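Local atomic coordinates of putative uncharacterized protein (PDB entry 4ZKQ), a protein that probably binds chemokines as a decoy receptor encoded by a rodent gammaherpesvirus. Residues K216-M228 / E384-L396. Sequence-based numbering, arbitrary orientation.
Sequences KIYHRLYCGERLM and ESGTYSEGREYYL
Arg392 lays its guanidinium flat over one face of the Tyr222 ring. The two planes are 18° apart, and Arg392 CZ sits 4.0 Å from the ring centroid, a cation-pi stack. The chain is extended from CG to NE, and chi4 of -92° turns the guanidinium flat against the ring. Its NH1 also makes a weak hydrogen bond to Gly224 O, at the guanidinium edge. Leu227 CD1 lies over the opposite face of Tyr222, near its rim. Arg392 NH2 forms a salt bridge to Glu390 OE1 (2.9 Å), which it meets from above the carboxylate plane. The other oxygen, Glu390 OE2, is 3.8 Å from Arg220 NH2. This ion pair is long, and no N-H points at the oxygen. A water spans it instead, accepting from Arg220 NH2 and donating to Glu390 OE2. Further along this face, Tyr218 CB rests over the Tyr388 ring, 4.2 Å from its centroid, a CH-pi contact.

Strands 206-223 and 388-395 form a parallel pair in a mixed beta-sheet. Tyr218, Arg220 and Tyr222 each bond through N and O to the residues flanking their partner. Their N-H groups go to Thr387, Ser389 and Gly391 O, and their carbonyls accept from Ser389, Gly391 and Glu393 N. Gly224 N to Glu393 O (3.2 Å) ends the ladder. Strand 378-384 flanks 388-395 on its other edge, running antiparallel.

On the face of His219 and Leu221, Leu221 CD1 packs on Gly391 O at 3.5 Å. Ser389 OG lies against His219 CB. Cys223 CB touches the Tyr395 ring.

The type II' turn from Cys223 to Arg226 closes a beta hairpin between strands 206-223 and 226-231. The Cys223-Cys278 disulfide ties the end of strand 206-223 to a loop. Thr297 OG1 hydrogen-bonds Glu390 OE2, and Phe295 makes a further cation-pi contact with Arg392.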
loop_
_atom_site.group_PDB
_atom_site.type_symbol
_atom_site.label_atom_id
_atom_site.label_comp_id
_atom_site.label_asym_id
_atom_site.label_seq_id
_atom_site.Cartn_x
_atom_site.Cartn_y
_atom_site.Cartn_z
ATOM N N LYS A 216 -9.356 2.725 10.761
ATOM C CA LYS A 216 -10.783 2.538 10.978
ATOM C C LYS A 216 -11.455 2.235 9.646
ATOM O O LYS A 216 -11.672 3.116 8.812
ATOM C CB LYS A 216 -11.426 3.757 11.635
ATOM C CG LYS A 216 -12.930 3.564 11.875
ATOM C CD LYS A 216 -13.552 4.711 12.652
ATOM C CE LYS A 216 -15.046 4.496 12.865
ATOM N NZ LYS A 216 -15.704 5.720 13.408
ATOM N N ILE A 217 -11.775 0.966 9.458
ATOM C CA ILE A 217 -12.433 0.504 8.246
ATOM C C ILE A 217 -13.055 -0.839 8.588
ATOM O O ILE A 217 -12.436 -1.660 9.268
ATOM C CB ILE A 217 -11.442 0.391 7.061
ATOM C CG1 ILE A 217 -12.171 0.054 5.754
ATOM C CG2 ILE A 217 -10.363 -0.638 7.358
ATOM C CD1 ILE A 217 -11.350 0.358 4.511
ATOM N N TYR A 218 -14.291 -1.053 8.165
ATOM C CA TYR A 218 -14.940 -2.324 8.445
ATOM C C TYR A 218 -14.520 -3.315 7.371
ATOM O O TYR A 218 -14.936 -3.205 6.215
ATOM C CB TYR A 218 -16.465 -2.196 8.504
ATOM C CG TYR A 218 -17.081 -3.380 9.219
ATOM C CD1 TYR A 218 -17.262 -4.594 8.565
ATOM C CD2 TYR A 218 -17.440 -3.298 10.560
ATOM C CE1 TYR A 218 -17.805 -5.688 9.219
ATOM C CE2 TYR A 218 -17.984 -4.389 11.222
ATOM C CZ TYR A 218 -18.163 -5.580 10.544
ATOM O OH TYR A 218 -18.704 -6.669 11.191
ATOM N N HIS A 219 -13.684 -4.271 7.760
ATOM C CA HIS A 219 -13.105 -5.222 6.822
ATOM C C HIS A 219 -13.693 -6.602 7.038
ATOM O O HIS A 219 -13.997 -6.993 8.165
ATOM C CB HIS A 219 -11.583 -5.263 6.968
ATOM C CG HIS A 219 -11.119 -5.602 8.349
ATOM N ND1 HIS A 219 -10.815 -6.889 8.739
ATOM C CD2 HIS A 219 -10.924 -4.823 9.440
ATOM C CE1 HIS A 219 -10.445 -6.889 10.003
ATOM N NE2 HIS A 219 -10.501 -5.647 10.456
ATOM N N ARG A 220 -13.877 -7.314 5.936
ATOM C CA ARG A 220 -14.299 -8.707 5.954
ATOM C C ARG A 220 -13.486 -9.470 4.929
ATOM O O ARG A 220 -13.156 -8.939 3.862
ATOM C CB ARG A 220 -15.796 -8.829 5.669
ATOM C CG ARG A 220 -16.648 -8.470 6.862
ATOM C CD ARG A 220 -18.124 -8.490 6.550
ATOM N NE ARG A 220 -18.531 -7.352 5.733
ATOM C CZ ARG A 220 -19.795 -7.006 5.509
ATOM N NH1 ARG A 220 -20.785 -7.707 6.047
ATOM N NH2 ARG A 220 -20.070 -5.955 4.750
ATOM N N LEU A 221 -13.142 -10.705 5.271
ATOM C CA LEU A 221 -12.386 -11.570 4.382
ATOM C C LEU A 221 -13.158 -12.857 4.169
ATOM O O LEU A 221 -13.613 -13.481 5.131
ATOM C CB LEU A 221 -11.001 -11.865 4.955
ATOM C CG LEU A 221 -10.142 -12.822 4.130
ATOM C CD1 LEU A 221 -9.893 -12.282 2.725
ATOM C CD2 LEU A 221 -8.830 -13.091 4.842
ATOM N N TYR A 222 -13.310 -13.232 2.906
ATOM C CA TYR A 222 -14.051 -14.425 2.521
ATOM C C TYR A 222 -13.202 -15.379 1.701
ATOM O O TYR A 222 -12.238 -14.977 1.052
ATOM C CB TYR A 222 -15.272 -14.069 1.680
ATOM C CG TYR A 222 -16.252 -13.096 2.280
ATOM C CD1 TYR A 222 -15.997 -11.731 2.279
ATOM C CD2 TYR A 222 -17.464 -13.538 2.794
ATOM C CE1 TYR A 222 -16.909 -10.837 2.807
ATOM C CE2 TYR A 222 -18.380 -12.655 3.320
ATOM C CZ TYR A 222 -18.099 -11.306 3.322
ATOM O OH TYR A 222 -19.013 -10.425 3.851
ATOM N N CYS A 223 -13.587 -16.650 1.720
ATOM C CA CYS A 223 -13.135 -17.602 0.718
ATOM C C CYS A 223 -14.408 -18.039 0.022
ATOM O O CYS A 223 -15.249 -18.726 0.606
ATOM C CB CYS A 223 -12.366 -18.781 1.330
ATOM S SG CYS A 223 -13.239 -19.652 2.648
ATOM N N GLY A 224 -14.572 -17.588 -1.214
ATOM C CA GLY A 224 -15.843 -17.717 -1.889
ATOM C C GLY A 224 -16.868 -16.887 -1.142
ATOM O O GLY A 224 -16.793 -15.655 -1.132
ATOM N N GLU A 225 -17.806 -17.570 -0.496
ATOM C CA GLU A 225 -18.866 -16.914 0.260
ATOM C C GLU A 225 -18.884 -17.372 1.726
ATOM O O GLU A 225 -19.841 -17.111 2.455
ATOM C CB GLU A 225 -20.222 -17.172 -0.415
ATOM C CG GLU A 225 -20.359 -16.489 -1.788
ATOM C CD GLU A 225 -21.667 -16.808 -2.499
ATOM O OE1 GLU A 225 -21.739 -17.855 -3.178
ATOM O OE2 GLU A 225 -22.621 -16.007 -2.390
ATOM N N ARG A 226 -17.825 -18.052 2.158
ATOM C CA ARG A 226 -17.635 -18.332 3.579
ATOM C C ARG A 226 -16.819 -17.206 4.196
ATOM O O ARG A 226 -15.725 -16.905 3.725
ATOM C CB ARG A 226 -16.926 -19.665 3.807
ATOM C CG ARG A 226 -17.672 -20.884 3.307
ATOM C CD ARG A 226 -16.994 -22.132 3.821
ATOM N NE ARG A 226 -17.367 -23.329 3.073
ATOM C CZ ARG A 226 -18.133 -24.314 3.535
ATOM N NH1 ARG A 226 -18.636 -24.275 4.766
ATOM N NH2 ARG A 226 -18.397 -25.354 2.755
ATOM N N LEU A 227 -17.352 -16.591 5.246
ATOM C CA LEU A 227 -16.665 -15.507 5.938
ATOM C C LEU A 227 -15.567 -16.058 6.835
ATOM O O LEU A 227 -15.829 -16.854 7.735
ATOM C CB LEU A 227 -17.656 -14.691 6.762
ATOM C CG LEU A 227 -17.071 -13.547 7.593
ATOM C CD1 LEU A 227 -16.550 -12.428 6.696
ATOM C CD2 LEU A 227 -18.119 -13.023 8.552
ATOM N N MET A 228 -14.335 -15.635 6.572
ATOM C CA MET A 228 -13.176 -16.102 7.321
ATOM C C MET A 228 -12.899 -15.215 8.536
ATOM O O MET A 228 -12.684 -15.712 9.640
ATOM C CB MET A 228 -11.952 -16.149 6.409
ATOM C CG MET A 228 -12.170 -16.968 5.140
ATOM S SD MET A 228 -10.830 -16.798 3.942
ATOM C CE MET A 228 -9.484 -17.484 4.886
ATOM N N GLU A 384 -13.348 -2.020 -2.029
ATOM C CA GLU A 384 -13.348 -1.146 -0.864
ATOM C C GLU A 384 -13.901 0.237 -1.168
ATOM O O GLU A 384 -13.687 0.793 -2.247
ATOM C CB GLU A 384 -11.929 -1.003 -0.305
ATOM C CG GLU A 384 -10.922 -0.491 -1.320
ATOM C CD GLU A 384 -9.487 -0.576 -0.834
ATOM O OE1 GLU A 384 -9.239 -0.275 0.348
ATOM O OE2 GLU A 384 -8.603 -0.936 -1.642
ATOM N N SER A 385 -14.614 0.772 -0.187
ATOM C CA SER A 385 -14.985 2.171 -0.146
ATOM C C SER A 385 -14.081 2.850 0.861
ATOM O O SER A 385 -13.060 2.295 1.252
ATOM C CB SER A 385 -16.449 2.331 0.250
ATOM O OG SER A 385 -16.659 1.794 1.541
ATOM N N GLY A 386 -14.466 4.041 1.295
ATOM C CA GLY A 386 -13.732 4.737 2.335
ATOM C C GLY A 386 -13.898 4.116 3.707
ATOM O O GLY A 386 -13.033 4.280 4.569
ATOM N N THR A 387 -15.000 3.393 3.910
ATOM C CA THR A 387 -15.376 2.910 5.238
ATOM C C THR A 387 -15.546 1.388 5.339
ATOM O O THR A 387 -15.658 0.855 6.445
ATOM C CB THR A 387 -16.689 3.561 5.689
ATOM O OG1 THR A 387 -17.708 3.286 4.722
ATOM C CG2 THR A 387 -16.519 5.065 5.829
ATOM N N TYR A 388 -15.556 0.707 4.194
ATOM C CA TYR A 388 -15.703 -0.756 4.128
ATOM C C TYR A 388 -14.732 -1.373 3.136
ATOM O O TYR A 388 -14.464 -0.794 2.082
ATOM C CB TYR A 388 -17.115 -1.162 3.706
ATOM C CG TYR A 388 -18.196 -0.993 4.737
ATOM C CD1 TYR A 388 -18.725 0.256 5.015
ATOM C CD2 TYR A 388 -18.724 -2.093 5.399
ATOM C CE1 TYR A 388 -19.735 0.414 5.941
ATOM C CE2 TYR A 388 -19.734 -1.949 6.327
ATOM C CZ TYR A 388 -20.236 -0.693 6.595
ATOM O OH TYR A 388 -21.240 -0.546 7.520
ATOM N N SER A 389 -14.233 -2.564 3.465
ATOM C CA SER A 389 -13.465 -3.358 2.520
ATOM C C SER A 389 -13.866 -4.818 2.609
ATOM O O SER A 389 -14.135 -5.338 3.694
ATOM C CB SER A 389 -11.961 -3.217 2.761
ATOM O OG SER A 389 -11.600 -3.705 4.037
ATOM N N GLU A 390 -13.926 -5.454 1.445
ATOM C CA GLU A 390 -14.242 -6.874 1.315
ATOM C C GLU A 390 -13.145 -7.543 0.522
ATOM O O GLU A 390 -12.911 -7.177 -0.628
ATOM C CB GLU A 390 -15.576 -7.094 0.595
ATOM C CG GLU A 390 -16.808 -6.826 1.417
ATOM C CD GLU A 390 -18.078 -6.976 0.601
ATOM O OE1 GLU A 390 -18.004 -7.519 -0.522
ATOM O OE2 GLU A 390 -19.148 -6.549 1.077
ATOM N N GLY A 391 -12.476 -8.514 1.135
ATOM C CA GLY A 391 -11.516 -9.345 0.433
ATOM C C GLY A 391 -12.099 -10.725 0.201
ATOM O O GLY A 391 -12.826 -11.252 1.047
ATOM N N ARG A 392 -11.793 -11.298 -0.957
ATOM C CA ARG A 392 -12.297 -12.612 -1.328
ATOM C C ARG A 392 -11.204 -13.430 -1.985
ATOM O O ARG A 392 -10.656 -13.039 -3.015
ATOM C CB ARG A 392 -13.501 -12.483 -2.262
ATOM C CG ARG A 392 -14.669 -11.798 -1.597
ATOM C CD ARG A 392 -15.898 -11.737 -2.472
ATOM N NE ARG A 392 -16.903 -10.849 -1.888
ATOM C CZ ARG A 392 -17.878 -11.235 -1.070
ATOM N NH1 ARG A 392 -18.012 -12.510 -0.721
ATOM N NH2 ARG A 392 -18.729 -10.335 -0.599
ATOM N N GLU A 393 -10.875 -14.556 -1.363
ATOM C CA GLU A 393 -9.888 -15.478 -1.901
ATOM C C GLU A 393 -10.595 -16.540 -2.724
ATOM O O GLU A 393 -11.670 -17.018 -2.345
ATOM C CB GLU A 393 -9.070 -16.122 -0.773
ATOM C CG GLU A 393 -8.189 -15.139 -0.016
ATOM C CD GLU A 393 -7.392 -15.776 1.109
ATOM O OE1 GLU A 393 -7.204 -17.012 1.100
ATOM O OE2 GLU A 393 -6.952 -15.031 2.008
ATOM N N TYR A 394 -9.986 -16.894 -3.853
ATOM C CA TYR A 394 -10.490 -17.948 -4.718
ATOM C C TYR A 394 -9.382 -18.949 -4.990
ATOM O O TYR A 394 -8.269 -18.573 -5.372
ATOM C CB TYR A 394 -11.029 -17.376 -6.029
ATOM C CG TYR A 394 -12.216 -16.464 -5.840
ATOM C CD1 TYR A 394 -13.503 -16.974 -5.842
ATOM C CD2 TYR A 394 -12.051 -15.095 -5.662
ATOM C CE1 TYR A 394 -14.589 -16.162 -5.671
ATOM C CE2 TYR A 394 -13.140 -14.267 -5.489
ATOM C CZ TYR A 394 -14.411 -14.813 -5.494
ATOM O OH TYR A 394 -15.524 -14.031 -5.322
ATOM N N TYR A 395 -9.691 -20.222 -4.758
ATOM C CA TYR A 395 -8.752 -21.315 -4.973
ATOM C C TYR A 395 -9.188 -22.065 -6.220
ATOM O O TYR A 395 -10.282 -22.637 -6.271
ATOM C CB TYR A 395 -8.700 -22.237 -3.750
ATOM C CG TYR A 395 -8.582 -21.473 -2.453
ATOM C CD1 TYR A 395 -7.600 -20.508 -2.287
ATOM C CD2 TYR A 395 -9.470 -21.688 -1.411
ATOM C CE1 TYR A 395 -7.496 -19.793 -1.116
ATOM C CE2 TYR A 395 -9.373 -20.975 -0.231
ATOM C CZ TYR A 395 -8.383 -20.026 -0.091
ATOM O OH TYR A 395 -8.275 -19.308 1.077
ATOM N N LEU A 396 -8.334 -22.019 -7.235
ATOM C CA LEU A 396 -8.635 -22.590 -8.539
ATOM C C LEU A 396 -8.058 -23.991 -8.682
ATOM O O LEU A 396 -7.068 -24.329 -8.035
ATOM C CB LEU A 396 -8.070 -21.701 -9.652
ATOM C CG LEU A 396 -8.820 -20.428 -10.042
ATOM C CD1 LEU A 396 -8.913 -19.455 -8.886
ATOM C CD2 LEU A 396 -8.132 -19.774 -11.234
HETATM O O HOH W 1 -11.157 4.461 6.289
HETATM O O HOH W 2 -16.847 -5.148 4.778
HETATM O O HOH W 3 -10.967 -6.412 3.771
HETATM O O HOH W 4 -18.680 -4.552 2.888
HETATM O O HOH W 5 -21.307 -10.659 1.293
#